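Long-range contact in UBP3-associated protein BRE5 (Saccharomyces cerevisiae, PDB 2QIY), which works together with the ubiquitin protease UBP3 in de-ubiquitination, here seen as its N-terminal NTF2-like domain: residues 19-33 / 75-89. Sequence-based numbering, arbitrary orientation.
Sequences LQNYYERMRTDPSKL and FSRNDAKVRSLKLKL
Leu33 and Phe75 meet at the closely packed end, where Leu33 CD1 sits 3.7 Å from the centroid of the Phe75 ring, 15° off its normal, a CH-pi contact over one face. Pro30 continues the apolar layer: its CG lies 3.6 Å from Val82 CG1, which also meets Met26 CB. Within helix 11-28, just before this turn, Met26 SD touches Leu85 CD1 at 3.7 Å, and the Tyr23 ring lies between Leu87 CD1, over the centre of one face, and Tyr22. With CG between backbone N and carbonyl carbon (chi1 69°), Leu87 lays both methyls against that ring. This is the helix-on-sheet packing of the NTF2 fold; at Leu87, strand 85-97 pairs antiparallel with a strand of another protein's chain.

The solvent side is looser: no clear direct hydrogen bond crosses it, and two waters bridge around the exposed Arg83. Within 75-89, Arg83 NE donates to the syn lone pair of Asp79 OD1 at 2.7 Å, 3° out of the guanidinium plane, presetting the group that lies against Pro30. One water accepts from Arg83 NH2 and donates to Asp29 OD1 and Asp79 OD2; a second joins Arg83 NH1 to Arg27 O. Replacing Asp79 with an alanine would probably leave Arg83 NE without its mate, take an acceptor from the shared water and let the guanidinium turn over Pro30. Asp29 OD1 lies 4.4 Å from Asp79 OD2, a repulsion, if both are ionised, that Arg83 and this water would probably offset. Apolar packing thus joins the segments directly and water largely joins the polar side, with at most a longer-range attraction of Arg83 for Asp29.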
ATOM      1  N   LEU A  19       9.448 -11.113   2.551  1.00 24.41           N
ATOM      2  CA  LEU A  19       9.352 -10.479   1.238  1.00 25.13           C
ATOM      3  C   LEU A  19      10.392 -11.071   0.309  1.00 25.26           C
ATOM      4  O   LEU A  19      10.100 -11.384  -0.846  1.00 25.39           O
ATOM      5  CB  LEU A  19       9.584  -8.981   1.367  1.00 24.32           C
ATOM      6  CG  LEU A  19       8.486  -7.911   1.408  1.00 28.23           C
ATOM      7  CD1 LEU A  19       7.024  -8.367   1.284  1.00 23.38           C
ATOM      8  CD2 LEU A  19       8.736  -6.870   2.466  1.00 25.16           C
ATOM      9  N   GLN A  20      11.616 -11.229   0.812  1.00 25.94           N
ATOM     10  CA  GLN A  20      12.674 -11.777  -0.040  1.00 27.77           C
ATOM     11  C   GLN A  20      12.306 -13.185  -0.503  1.00 27.52           C
ATOM     12  O   GLN A  20      12.394 -13.485  -1.693  1.00 27.89           O
ATOM     13  CB  GLN A  20      14.053 -11.709   0.635  1.00 27.64           C
ATOM     14  CG  GLN A  20      15.167 -11.655  -0.415  1.00 30.92           C
ATOM     15  CD  GLN A  20      16.543 -11.301   0.143  1.00 30.50           C
ATOM     16  OE1 GLN A  20      16.697 -10.953   1.313  1.00 33.26           O
ATOM     17  NE2 GLN A  20      17.557 -11.393  -0.715  1.00 35.52           N
ATOM     18  N   ASN A  21      11.826 -14.014   0.424  1.00 27.63           N
ATOM     19  CA  ASN A  21      11.391 -15.382   0.102  1.00 28.14           C
ATOM     20  C   ASN A  21      10.214 -15.470  -0.880  1.00 27.60           C
ATOM     21  O   ASN A  21      10.226 -16.303  -1.796  1.00 27.58           O
ATOM     22  CB  ASN A  21      11.097 -16.176   1.375  1.00 28.73           C
ATOM     23  CG  ASN A  21      12.360 -16.470   2.184  1.00 30.23           C
ATOM     24  OD1 ASN A  21      13.465 -16.531   1.637  1.00 33.12           O
ATOM     25  ND2 ASN A  21      12.200 -16.645   3.491  1.00 30.48           N
ATOM     26  N   TYR A  22       9.231 -14.587  -0.701  1.00 26.25           N
ATOM     27  CA  TYR A  22       8.056 -14.495  -1.575  1.00 25.89           C
ATOM     28  C   TYR A  22       8.432 -14.191  -3.032  1.00 25.52           C
ATOM     29  O   TYR A  22       7.992 -14.882  -3.950  1.00 25.28           O
ATOM     30  CB  TYR A  22       7.146 -13.389  -1.043  1.00 25.56           C
ATOM     31  CG  TYR A  22       5.945 -13.060  -1.889  1.00 25.23           C
ATOM     32  CD1 TYR A  22       4.746 -13.730  -1.706  1.00 27.12           C
ATOM     33  CD2 TYR A  22       5.993 -12.038  -2.840  1.00 23.95           C
ATOM     34  CE1 TYR A  22       3.622 -13.400  -2.465  1.00 26.79           C
ATOM     35  CE2 TYR A  22       4.868 -11.689  -3.612  1.00 24.57           C
ATOM     36  CZ  TYR A  22       3.685 -12.384  -3.422  1.00 25.46           C
ATOM     37  OH  TYR A  22       2.583 -12.058  -4.173  1.00 25.48           O
ATOM     38  N   TYR A  23       9.241 -13.157  -3.248  1.00 25.14           N
ATOM     39  CA  TYR A  23       9.569 -12.796  -4.629  1.00 25.65           C
ATOM     40  C   TYR A  23      10.508 -13.781  -5.281  1.00 26.15           C
ATOM     41  O   TYR A  23      10.421 -14.031  -6.488  1.00 26.08           O
ATOM     42  CB  TYR A  23      10.098 -11.373  -4.742  1.00 25.40           C
ATOM     43  CG  TYR A  23       9.078 -10.319  -4.374  1.00 25.78           C
ATOM     44  CD1 TYR A  23       7.944 -10.085  -5.168  1.00 24.32           C
ATOM     45  CD2 TYR A  23       9.255  -9.533  -3.231  1.00 24.39           C
ATOM     46  CE1 TYR A  23       6.995  -9.095  -4.809  1.00 25.47           C
ATOM     47  CE2 TYR A  23       8.340  -8.547  -2.881  1.00 25.07           C
ATOM     48  CZ  TYR A  23       7.215  -8.334  -3.664  1.00 25.15           C
ATOM     49  OH  TYR A  23       6.318  -7.357  -3.309  1.00 26.99           O
ATOM     50  N   GLU A  24      11.377 -14.390  -4.488  1.00 26.36           N
ATOM     51  CA  GLU A  24      12.311 -15.325  -5.067  1.00 28.16           C
ATOM     52  C   GLU A  24      11.621 -16.640  -5.411  1.00 27.97           C
ATOM     53  O   GLU A  24      12.020 -17.301  -6.367  1.00 28.33           O
ATOM     54  CB  GLU A  24      13.541 -15.484  -4.186  1.00 27.62           C
ATOM     55  CG  GLU A  24      14.440 -14.227  -4.215  1.00 28.38           C
ATOM     56  CD  GLU A  24      15.638 -14.324  -3.275  1.00 30.54           C
ATOM     57  OE1 GLU A  24      15.650 -15.227  -2.405  1.00 32.64           O
ATOM     58  OE2 GLU A  24      16.586 -13.513  -3.427  1.00 32.62           O
ATOM     59  N   ARG A  25      10.566 -16.992  -4.663  1.00 27.64           N
ATOM     60  CA  ARG A  25       9.766 -18.185  -4.973  1.00 27.69           C
ATOM     61  C   ARG A  25       9.090 -18.060  -6.333  1.00 26.93           C
ATOM     62  O   ARG A  25       8.854 -19.072  -7.005  1.00 26.66           O
ATOM     63  CB  ARG A  25       8.707 -18.470  -3.890  1.00 27.80           C
ATOM     64  CG  ARG A  25       9.282 -19.029  -2.615  1.00 31.60           C
ATOM     65  CD  ARG A  25       8.183 -19.586  -1.723  1.00 37.23           C
ATOM     66  NE  ARG A  25       7.727 -18.631  -0.709  1.00 42.69           N
ATOM     67  CZ  ARG A  25       6.584 -17.960  -0.764  1.00 43.76           C
ATOM     68  NH1 ARG A  25       5.750 -18.131  -1.789  1.00 47.76           N
ATOM     69  NH2 ARG A  25       6.259 -17.124   0.215  1.00 43.16           N
ATOM     70  N   MET A  26       8.764 -16.829  -6.729  1.00 26.07           N
ATOM     71  CA  MET A  26       8.226 -16.568  -8.059  1.00 26.22           C
ATOM     72  C   MET A  26       9.217 -16.929  -9.139  1.00 25.39           C
ATOM     73  O   MET A  26       8.833 -17.446 -10.190  1.00 25.22           O
ATOM     74  CB  MET A  26       7.866 -15.104  -8.216  1.00 26.28           C
ATOM     75  CG  MET A  26       6.783 -14.725  -7.270  1.00 27.36           C
ATOM     76  SD  MET A  26       6.072 -13.168  -7.786  1.00 28.83           S
ATOM     77  CE  MET A  26       4.648 -13.093  -6.678  1.00 27.48           C
ATOM     78  N   ARG A  27      10.481 -16.612  -8.892  1.00 24.41           N
ATOM     79  CA  ARG A  27      11.531 -16.952  -9.825  1.00 24.80           C
ATOM     80  C   ARG A  27      11.687 -18.463  -9.913  1.00 24.48           C
ATOM     81  O   ARG A  27      11.813 -19.021 -11.006  1.00 25.01           O
ATOM     82  CB  ARG A  27      12.848 -16.350  -9.363  1.00 24.84           C
ATOM     83  CG  ARG A  27      14.000 -16.445 -10.368  1.00 27.56           C
ATOM     84  CD  ARG A  27      15.259 -15.807  -9.779  1.00 31.27           C
ATOM     85  NE  ARG A  27      15.614 -16.465  -8.519  1.00 37.08           N
ATOM     86  CZ  ARG A  27      16.241 -15.901  -7.483  1.00 39.77           C
ATOM     87  NH1 ARG A  27      16.627 -14.629  -7.511  1.00 38.17           N
ATOM     88  NH2 ARG A  27      16.486 -16.633  -6.398  1.00 40.39           N
ATOM     89  N   THR A  28      11.689 -19.116  -8.762  1.00 23.75           N
ATOM     90  CA  THR A  28      12.090 -20.519  -8.714  1.00 23.67           C
ATOM     91  C   THR A  28      10.989 -21.525  -9.043  1.00 22.48           C
ATOM     92  O   THR A  28      11.281 -22.553  -9.679  1.00 21.63           O
ATOM     93  CB  THR A  28      12.783 -20.890  -7.377  1.00 24.21           C
ATOM     94  OG1 THR A  28      11.859 -20.749  -6.312  1.00 27.45           O
ATOM     95  CG2 THR A  28      13.943 -19.978  -7.106  1.00 25.72           C
ATOM     96  N   ASP A  29       9.755 -21.265  -8.600  1.00 21.01           N
ATOM     97  CA  ASP A  29       8.656 -22.212  -8.874  1.00 21.45           C
ATOM     98  C   ASP A  29       7.267 -21.652  -8.595  1.00 21.00           C
ATOM     99  O   ASP A  29       6.752 -21.804  -7.486  1.00 21.28           O
ATOM    100  CB  ASP A  29       8.848 -23.520  -8.101  1.00 20.83           C
ATOM    101  CG  ASP A  29       7.897 -24.613  -8.560  1.00 22.44           C
ATOM    102  OD1 ASP A  29       6.957 -24.317  -9.351  1.00 21.54           O
ATOM    103  OD2 ASP A  29       8.084 -25.777  -8.127  1.00 22.02           O
ATOM    104  N   PRO A  30       6.647 -21.007  -9.599  1.00 21.09           N
ATOM    105  CA  PRO A  30       5.305 -20.423  -9.426  1.00 21.06           C
ATOM    106  C   PRO A  30       4.240 -21.428  -8.965  1.00 21.06           C
ATOM    107  O   PRO A  30       3.269 -21.038  -8.321  1.00 20.90           O
ATOM    108  CB  PRO A  30       4.976 -19.890 -10.830  1.00 21.76           C
ATOM    109  CG  PRO A  30       6.324 -19.582 -11.436  1.00 21.25           C
ATOM    110  CD  PRO A  30       7.194 -20.728 -10.944  1.00 21.47           C
ATOM    111  N   SER A  31       4.419 -22.695  -9.332  1.00 20.11           N
ATOM    112  CA  SER A  31       3.437 -23.743  -9.003  1.00 20.22           C
ATOM    113  C   SER A  31       3.406 -24.129  -7.533  1.00 20.46           C
ATOM    114  O   SER A  31       2.516 -24.893  -7.130  1.00 20.79           O
ATOM    115  CB  SER A  31       3.642 -24.993  -9.889  1.00 19.74           C
ATOM    116  OG  SER A  31       4.721 -25.796  -9.432  1.00 21.01           O
ATOM    117  N   LYS A  32       4.376 -23.650  -6.745  1.00 19.91           N
ATOM    118  CA  LYS A  32       4.383 -23.912  -5.290  1.00 19.79           C
ATOM    119  C   LYS A  32       4.114 -22.659  -4.448  1.00 20.62           C
ATOM    120  O   LYS A  32       4.074 -22.722  -3.208  1.00 20.46           O
ATOM    121  CB  LYS A  32       5.712 -24.526  -4.852  1.00 20.52           C
ATOM    122  CG  LYS A  32       5.935 -25.927  -5.341  1.00 19.10           C
ATOM    123  CD  LYS A  32       7.269 -26.419  -4.827  1.00 23.46           C
ATOM    124  CE  LYS A  32       7.497 -27.864  -5.175  1.00 23.64           C
ATOM    125  NZ  LYS A  32       8.949 -28.196  -4.999  1.00 26.60           N
ATOM    126  N   LEU A  33       3.952 -21.521  -5.113  1.00 20.81           N
ATOM    127  CA  LEU A  33       3.616 -20.266  -4.419  1.00 22.29           C
ATOM    128  C   LEU A  33       2.422 -20.387  -3.500  1.00 22.30           C
ATOM    129  O   LEU A  33       2.435 -19.844  -2.394  1.00 22.46           O
ATOM    130  CB  LEU A  33       3.340 -19.137  -5.417  1.00 23.16           C
ATOM    131  CG  LEU A  33       4.589 -18.635  -6.120  1.00 25.75           C
ATOM    132  CD1 LEU A  33       4.157 -17.762  -7.287  1.00 26.84           C
ATOM    133  CD2 LEU A  33       5.422 -17.814  -5.125  1.00 31.10           C
ATOM    134  N   PHE A  75      -1.407 -18.773 -10.459  1.00 21.49           N
ATOM    135  CA  PHE A  75       0.054 -18.703 -10.598  1.00 21.36           C
ATOM    136  C   PHE A  75       0.600 -19.724 -11.601  1.00 20.83           C
ATOM    137  O   PHE A  75       1.478 -19.422 -12.407  1.00 21.16           O
ATOM    138  CB  PHE A  75       0.749 -18.878  -9.247  1.00 21.72           C
ATOM    139  CG  PHE A  75       0.713 -17.633  -8.385  1.00 21.66           C
ATOM    140  CD1 PHE A  75       0.299 -17.710  -7.066  1.00 22.17           C
ATOM    141  CD2 PHE A  75       1.109 -16.394  -8.897  1.00 22.12           C
ATOM    142  CE1 PHE A  75       0.274 -16.574  -6.259  1.00 24.67           C
ATOM    143  CE2 PHE A  75       1.094 -15.249  -8.093  1.00 23.47           C
ATOM    144  CZ  PHE A  75       0.677 -15.346  -6.781  1.00 23.13           C
ATOM    145  N   SER A  76       0.055 -20.931 -11.545  1.00 20.94           N
ATOM    146  CA  SER A  76       0.493 -22.006 -12.412  1.00 21.61           C
ATOM    147  C   SER A  76       0.240 -21.703 -13.898  1.00 22.37           C
ATOM    148  O   SER A  76       1.119 -21.969 -14.743  1.00 23.89           O
ATOM    149  CB  SER A  76      -0.164 -23.317 -11.976  1.00 21.98           C
ATOM    150  OG  SER A  76       0.314 -23.699 -10.699  1.00 21.82           O
ATOM    151  N   ARG A  77      -0.939 -21.152 -14.222  1.00 22.83           N
ATOM    152  CA  ARG A  77      -1.285 -20.783 -15.608  1.00 23.42           C
ATOM    153  C   ARG A  77      -0.312 -19.753 -16.171  1.00 23.63           C
ATOM    154  O   ARG A  77      -0.084 -19.690 -17.387  1.00 24.92           O
ATOM    155  CB  ARG A  77      -2.706 -20.231 -15.694  1.00 24.34           C
ATOM    156  N   ASN A  78       0.246 -18.948 -15.271  1.00 23.22           N
ATOM    157  CA  ASN A  78       1.126 -17.849 -15.640  1.00 23.09           C
ATOM    158  C   ASN A  78       2.574 -18.127 -15.300  1.00 23.37           C
ATOM    159  O   ASN A  78       3.382 -17.193 -15.172  1.00 23.24           O
ATOM    160  CB  ASN A  78       0.655 -16.582 -14.926  1.00 22.38           C
ATOM    161  CG  ASN A  78      -0.639 -16.089 -15.492  1.00 23.77           C
ATOM    162  OD1 ASN A  78      -0.706 -15.788 -16.683  1.00 25.11           O
ATOM    163  ND2 ASN A  78      -1.691 -16.043 -14.671  1.00 22.06           N
ATOM    164  N   ASP A  79       2.906 -19.413 -15.207  1.00 23.24           N
ATOM    165  CA  ASP A  79       4.226 -19.852 -14.752  1.00 23.57           C
ATOM    166  C   ASP A  79       5.386 -19.106 -15.447  1.00 23.50           C
ATOM    167  O   ASP A  79       6.265 -18.553 -14.784  1.00 22.64           O
ATOM    168  CB  ASP A  79       4.370 -21.374 -14.942  1.00 23.90           C
ATOM    169  CG  ASP A  79       5.525 -21.960 -14.151  1.00 24.75           C
ATOM    170  OD1 ASP A  79       6.668 -21.773 -14.596  1.00 27.27           O
ATOM    171  OD2 ASP A  79       5.284 -22.630 -13.107  1.00 26.55           O
ATOM    172  N   ALA A  80       5.402 -19.111 -16.783  1.00 24.35           N
ATOM    173  CA  ALA A  80       6.515 -18.522 -17.523  1.00 25.06           C
ATOM    174  C   ALA A  80       6.690 -17.036 -17.209  1.00 25.35           C
ATOM    175  O   ALA A  80       7.814 -16.546 -16.973  1.00 26.16           O
ATOM    176  CB  ALA A  80       6.324 -18.745 -19.026  1.00 25.31           C
ATOM    177  N   LYS A  81       5.573 -16.315 -17.201  1.00 24.93           N
ATOM    178  CA  LYS A  81       5.572 -14.880 -16.899  1.00 25.08           C
ATOM    179  C   LYS A  81       6.013 -14.596 -15.466  1.00 23.74           C
ATOM    180  O   LYS A  81       6.839 -13.738 -15.222  1.00 23.98           O
ATOM    181  CB  LYS A  81       4.178 -14.300 -17.121  1.00 26.18           C
ATOM    182  CG  LYS A  81       4.027 -13.508 -18.391  1.00 32.77           C
ATOM    183  CD  LYS A  81       4.668 -12.133 -18.212  1.00 37.78           C
ATOM    184  CE  LYS A  81       5.230 -11.603 -19.528  1.00 40.97           C
ATOM    185  NZ  LYS A  81       6.078 -10.386 -19.336  1.00 41.90           N
ATOM    186  N   VAL A  82       5.467 -15.357 -14.523  1.00 22.28           N
ATOM    187  CA  VAL A  82       5.743 -15.169 -13.109  1.00 22.11           C
ATOM    188  C   VAL A  82       7.249 -15.400 -12.857  1.00 22.20           C
ATOM    189  O   VAL A  82       7.890 -14.648 -12.111  1.00 22.41           O
ATOM    190  CB  VAL A  82       4.831 -16.102 -12.229  1.00 22.43           C
ATOM    191  CG1 VAL A  82       5.328 -16.131 -10.793  1.00 23.10           C
ATOM    192  CG2 VAL A  82       3.347 -15.648 -12.305  1.00 22.31           C
ATOM    193  N   ARG A  83       7.831 -16.393 -13.535  1.00 21.97           N
ATOM    194  CA  ARG A  83       9.249 -16.708 -13.370  1.00 21.77           C
ATOM    195  C   ARG A  83      10.151 -15.542 -13.782  1.00 21.67           C
ATOM    196  O   ARG A  83      11.338 -15.492 -13.430  1.00 23.06           O
ATOM    197  CB  ARG A  83       9.604 -17.937 -14.213  1.00 21.21           C
ATOM    198  CG  ARG A  83       9.209 -19.254 -13.558  1.00 22.24           C
ATOM    199  CD  ARG A  83       9.624 -20.455 -14.426  1.00 22.01           C
ATOM    200  NE  ARG A  83       9.261 -21.723 -13.776  1.00 24.00           N
ATOM    201  CZ  ARG A  83      10.115 -22.469 -13.085  1.00 27.38           C
ATOM    202  NH1 ARG A  83      11.384 -22.098 -12.994  1.00 27.65           N
ATOM    203  NH2 ARG A  83       9.714 -23.610 -12.517  1.00 28.14           N
ATOM    204  N   SER A  84       9.602 -14.632 -14.573  1.00 21.16           N
ATOM    205  CA  SER A  84      10.407 -13.554 -15.147  1.00 22.04           C
ATOM    206  C   SER A  84      10.245 -12.247 -14.362  1.00 21.99           C
ATOM    207  O   SER A  84      10.792 -11.223 -14.758  1.00 22.58           O
ATOM    208  CB  SER A  84      10.075 -13.364 -16.629  1.00 22.15           C
ATOM    209  OG  SER A  84       8.811 -12.737 -16.821  1.00 24.36           O
ATOM    210  N   LEU A  85       9.533 -12.308 -13.229  1.00 21.76           N
ATOM    211  CA  LEU A  85       9.267 -11.110 -12.424  1.00 20.69           C
ATOM    212  C   LEU A  85      10.534 -10.670 -11.703  1.00 21.19           C
ATOM    213  O   LEU A  85      11.267 -11.494 -11.157  1.00 20.71           O
ATOM    214  CB  LEU A  85       8.130 -11.374 -11.438  1.00 21.21           C
ATOM    215  CG  LEU A  85       7.681 -10.224 -10.521  1.00 22.20           C
ATOM    216  CD1 LEU A  85       6.208 -10.350 -10.128  1.00 23.73           C
ATOM    217  CD2 LEU A  85       8.584 -10.152  -9.268  1.00 23.10           C
ATOM    218  N   LYS A  86      10.768  -9.359 -11.716  1.00 19.88           N
ATOM    219  CA  LYS A  86      11.959  -8.754 -11.140  1.00 20.76           C
ATOM    220  C   LYS A  86      11.513  -7.479 -10.417  1.00 20.33           C
ATOM    221  O   LYS A  86      10.481  -6.888 -10.735  1.00 20.45           O
ATOM    222  CB  LYS A  86      12.924  -8.410 -12.276  1.00 20.18           C
ATOM    223  CG  LYS A  86      13.464  -9.661 -13.006  1.00 20.85           C
ATOM    224  CD  LYS A  86      14.191  -9.312 -14.292  1.00 22.29           C
ATOM    225  CE  LYS A  86      14.652 -10.573 -14.982  1.00 28.05           C
ATOM    226  NZ  LYS A  86      15.981 -10.965 -14.467  1.00 31.48           N
ATOM    227  N   LEU A  87      12.271  -7.048  -9.421  1.00 19.88           N
ATOM    228  CA  LEU A  87      11.898  -5.784  -8.776  1.00 19.30           C
ATOM    229  C   LEU A  87      13.030  -5.129  -8.050  1.00 20.20           C
ATOM    230  O   LEU A  87      14.008  -5.788  -7.674  1.00 19.51           O
ATOM    231  CB  LEU A  87      10.700  -5.928  -7.815  1.00 20.10           C
ATOM    232  CG  LEU A  87      10.912  -6.725  -6.521  1.00 21.56           C
ATOM    233  CD1 LEU A  87       9.889  -6.250  -5.475  1.00 22.11           C
ATOM    234  CD2 LEU A  87      10.778  -8.227  -6.809  1.00 22.20           C
ATOM    235  N   LYS A  88      12.860  -3.821  -7.887  1.00 19.06           N
ATOM    236  CA  LYS A  88      13.616  -3.023  -6.934  1.00 19.48           C
ATOM    237  C   LYS A  88      12.680  -2.781  -5.760  1.00 20.75           C
ATOM    238  O   LYS A  88      11.615  -2.171  -5.920  1.00 21.21           O
ATOM    239  CB  LYS A  88      14.040  -1.709  -7.574  1.00 19.57           C
ATOM    240  CG  LYS A  88      14.747  -0.778  -6.611  1.00 21.22           C
ATOM    241  CD  LYS A  88      15.257   0.480  -7.305  1.00 23.29           C
ATOM    242  CE  LYS A  88      15.964   1.367  -6.296  1.00 28.80           C
ATOM    243  NZ  LYS A  88      16.582   2.553  -6.947  1.00 31.57           N
ATOM    244  N   LEU A  89      13.020  -3.344  -4.605  1.00 21.23           N
ATOM    245  CA  LEU A  89      12.193  -3.175  -3.385  1.00 21.13           C
ATOM    246  C   LEU A  89      12.705  -1.920  -2.672  1.00 20.99           C
ATOM    247  O   LEU A  89      13.863  -1.881  -2.248  1.00 21.77           O
ATOM    248  CB  LEU A  89      12.350  -4.402  -2.465  1.00 20.88           C
ATOM    249  CG  LEU A  89      11.295  -4.900  -1.465  1.00 24.48           C
ATOM    250  CD1 LEU A  89      11.920  -5.369  -0.158  1.00 24.85           C
ATOM    251  CD2 LEU A  89      10.000  -4.049  -1.286  1.00 23.08           C
TER
HETATM  252  O   HOH W   1      13.077 -19.591 -13.412  1.00 45.20           O
HETATM  253  O   HOH W   2       6.986 -24.492 -12.371  1.00 38.60           O